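Local coordinates for BAG family molecular chaperone regulator 2 (Arabidopsis thaliana, PDB 4HWD), which probably acts as a co-chaperone in programmed cell death and stress responses, its BAG domain probably binding the ATPase domain of HSP70/HSC70 chaperones, at residues E37-N40 against L41-M45. Residues are numbered along the deposited sequence; the frame is centred on the assembly and turned at random.
Sequences EEKN and LENLM
Glu38 and Glu42 lie one turn apart in the first turns of helix 38-57, the second helix of the three-helix BAG domain. Their side chains cross at about a right angle, with the carboxylate planes 65° apart. Glu38 OE1 and Glu42 OE2 stand 4.0 Å apart. One water bridges them, donating to Glu38 OE1 at 2.6 Å and to Glu42 OE2 at 2.7 Å. Glu38 bends at chi2 (58°), which turns its carboxylate toward the following turn. There its other oxygen, OE2, meets the methyl CD2 of Leu41 at 3.5 Å. Leu41 and Glu38 also touch Asn89 of helix 63-89. With an alanine at Glu38, the bridging water would probably be left with Glu42 alone, and the Leu41 methyl would probably lose one of its neighbours. Further round, Lys39 and Asn43 cross obliquely, with Lys39 CE 3.4 Å from Asn43 ND2. The curled Lys39 chain carries NZ back to Glu37 OE2, a 3.1 Å salt bridge to the N-cap residue. Asn43 N also donates to Lys39 O at 2.8 Å. The carboxylates of Glu38 and Glu42, in the first turns, probably interact favourably with the helix dipole, and the shared water probably eases their mutual repulsion.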
ATOM      1  N   GLU A  37     -18.495  -1.337  -0.023  1.00 26.26           N
ATOM      2  CA  GLU A  37     -18.783  -0.759   1.282  1.00 30.57           C
ATOM      3  C   GLU A  37     -17.724   0.298   1.598  1.00 31.02           C
ATOM      4  O   GLU A  37     -16.524   0.050   1.466  1.00 26.27           O
ATOM      5  CB  GLU A  37     -18.785  -1.865   2.340  1.00 35.26           C
ATOM      6  CG  GLU A  37     -19.632  -1.578   3.569  1.00 51.22           C
ATOM      7  CD  GLU A  37     -19.881  -2.830   4.401  1.00 63.84           C
ATOM      8  OE1 GLU A  37     -20.485  -3.787   3.867  1.00 58.26           O
ATOM      9  OE2 GLU A  37     -19.475  -2.862   5.584  1.00 56.58           O
ATOM     10  N   GLU A  38     -18.169   1.479   2.010  1.00 28.17           N
ATOM     11  CA  GLU A  38     -17.246   2.561   2.319  1.00 34.22           C
ATOM     12  C   GLU A  38     -16.241   2.198   3.406  1.00 32.51           C
ATOM     13  O   GLU A  38     -15.052   2.487   3.282  1.00 33.43           O
ATOM     14  CB  GLU A  38     -18.018   3.818   2.732  1.00 31.74           C
ATOM     15  CG  GLU A  38     -17.115   5.014   2.988  1.00 38.41           C
ATOM     16  CD  GLU A  38     -16.274   5.385   1.777  1.00 50.88           C
ATOM     17  OE1 GLU A  38     -15.337   6.197   1.933  1.00 44.18           O
ATOM     18  OE2 GLU A  38     -16.551   4.873   0.669  1.00 45.88           O
ATOM     19  N   LYS A  39     -16.719   1.566   4.471  1.00 19.76           N
ATOM     20  CA  LYS A  39     -15.846   1.173   5.564  1.00 22.42           C
ATOM     21  C   LYS A  39     -14.697   0.288   5.077  1.00 18.73           C
ATOM     22  O   LYS A  39     -13.629   0.282   5.679  1.00 14.67           O
ATOM     23  CB  LYS A  39     -16.654   0.465   6.665  1.00 27.56           C
ATOM     24  CG  LYS A  39     -17.434  -0.758   6.210  1.00 30.73           C
ATOM     25  CD  LYS A  39     -16.553  -2.000   6.164  1.00 47.05           C
ATOM     26  CE  LYS A  39     -16.361  -2.612   7.549  1.00 41.49           C
ATOM     27  NZ  LYS A  39     -17.614  -3.258   8.037  1.00 46.86           N
ATOM     28  N   ASN A  40     -14.911  -0.448   3.989  1.00 20.78           N
ATOM     29  CA  ASN A  40     -13.862  -1.312   3.444  1.00 22.09           C
ATOM     30  C   ASN A  40     -12.801  -0.496   2.723  1.00 22.06           C
ATOM     31  O   ASN A  40     -11.621  -0.845   2.736  1.00 20.44           O
ATOM     32  CB  ASN A  40     -14.450  -2.359   2.497  1.00 20.95           C
ATOM     33  CG  ASN A  40     -15.192  -3.454   3.242  1.00 29.64           C
ATOM     34  OD1 ASN A  40     -14.711  -3.955   4.263  1.00 22.90           O
ATOM     35  ND2 ASN A  40     -16.363  -3.831   2.739  1.00 29.88           N
ATOM     36  N   LEU A  41     -13.228   0.588   2.088  1.00  9.69           N
ATOM     37  CA  LEU A  41     -12.298   1.476   1.395  1.00 14.41           C
ATOM     38  C   LEU A  41     -11.440   2.133   2.473  1.00 12.08           C
ATOM     39  O   LEU A  41     -10.234   2.321   2.301  1.00 13.25           O
ATOM     40  CB  LEU A  41     -13.067   2.542   0.606  1.00 10.40           C
ATOM     41  CG  LEU A  41     -13.138   2.408  -0.920  1.00 17.22           C
ATOM     42  CD1 LEU A  41     -13.206   0.952  -1.333  1.00 11.28           C
ATOM     43  CD2 LEU A  41     -14.344   3.182  -1.435  1.00 17.65           C
ATOM     44  N   GLU A  42     -12.076   2.450   3.600  1.00 16.54           N
ATOM     45  CA  GLU A  42     -11.399   3.077   4.733  1.00 18.98           C
ATOM     46  C   GLU A  42     -10.476   2.110   5.453  1.00 14.44           C
ATOM     47  O   GLU A  42      -9.357   2.472   5.806  1.00 14.71           O
ATOM     48  CB  GLU A  42     -12.430   3.650   5.713  1.00 21.37           C
ATOM     49  CG  GLU A  42     -13.454   4.561   5.046  1.00 28.66           C
ATOM     50  CD  GLU A  42     -14.370   5.248   6.036  1.00 38.51           C
ATOM     51  OE1 GLU A  42     -14.853   4.576   6.974  1.00 41.38           O
ATOM     52  OE2 GLU A  42     -14.612   6.464   5.871  1.00 39.66           O
ATOM     53  N   ASN A  43     -10.934   0.882   5.672  1.00 17.43           N
ATOM     54  CA  ASN A  43     -10.099  -0.119   6.335  1.00 16.99           C
ATOM     55  C   ASN A  43      -8.816  -0.359   5.530  1.00 16.69           C
ATOM     56  O   ASN A  43      -7.740  -0.528   6.095  1.00 18.55           O
ATOM     57  CB  ASN A  43     -10.863  -1.437   6.500  1.00 22.16           C
ATOM     58  CG  ASN A  43     -11.902  -1.373   7.597  1.00 26.33           C
ATOM     59  OD1 ASN A  43     -11.637  -0.861   8.688  1.00 30.58           O
ATOM     60  ND2 ASN A  43     -13.093  -1.906   7.322  1.00 23.55           N
ATOM     61  N   LEU A  44      -8.947  -0.374   4.204  1.00 12.58           N
ATOM     62  CA  LEU A  44      -7.812  -0.571   3.302  1.00 10.64           C
ATOM     63  C   LEU A  44      -6.871   0.632   3.401  1.00 10.44           C
ATOM     64  O   LEU A  44      -5.652   0.486   3.338  1.00  9.01           O
ATOM     65  CB  LEU A  44      -8.297  -0.733   1.849  1.00  9.92           C
ATOM     66  CG  LEU A  44      -7.251  -1.177   0.814  1.00  8.85           C
ATOM     67  CD1 LEU A  44      -6.846  -2.620   1.113  1.00 10.74           C
ATOM     68  CD2 LEU A  44      -7.816  -1.078  -0.603  1.00  7.24           C
ATOM     69  N   MET A  45      -7.435   1.825   3.567  1.00  8.29           N
ATOM     70  CA  MET A  45      -6.612   3.020   3.677  1.00  8.62           C
ATOM     71  C   MET A  45      -5.678   2.942   4.879  1.00  7.70           C
ATOM     72  O   MET A  45      -4.507   3.278   4.777  1.00  7.27           O
ATOM     73  CB  MET A  45      -7.484   4.273   3.788  1.00 10.23           C
ATOM     74  CG  MET A  45      -6.672   5.564   3.889  1.00  6.93           C
ATOM     75  SD  MET A  45      -5.726   5.854   2.397  1.00 18.93           S
ATOM     76  CE  MET A  45      -6.991   6.708   1.356  1.00 12.96           C
TER
HETATM   77  O   HOH W   1     -14.743   8.052   3.718  1.00 26.73           O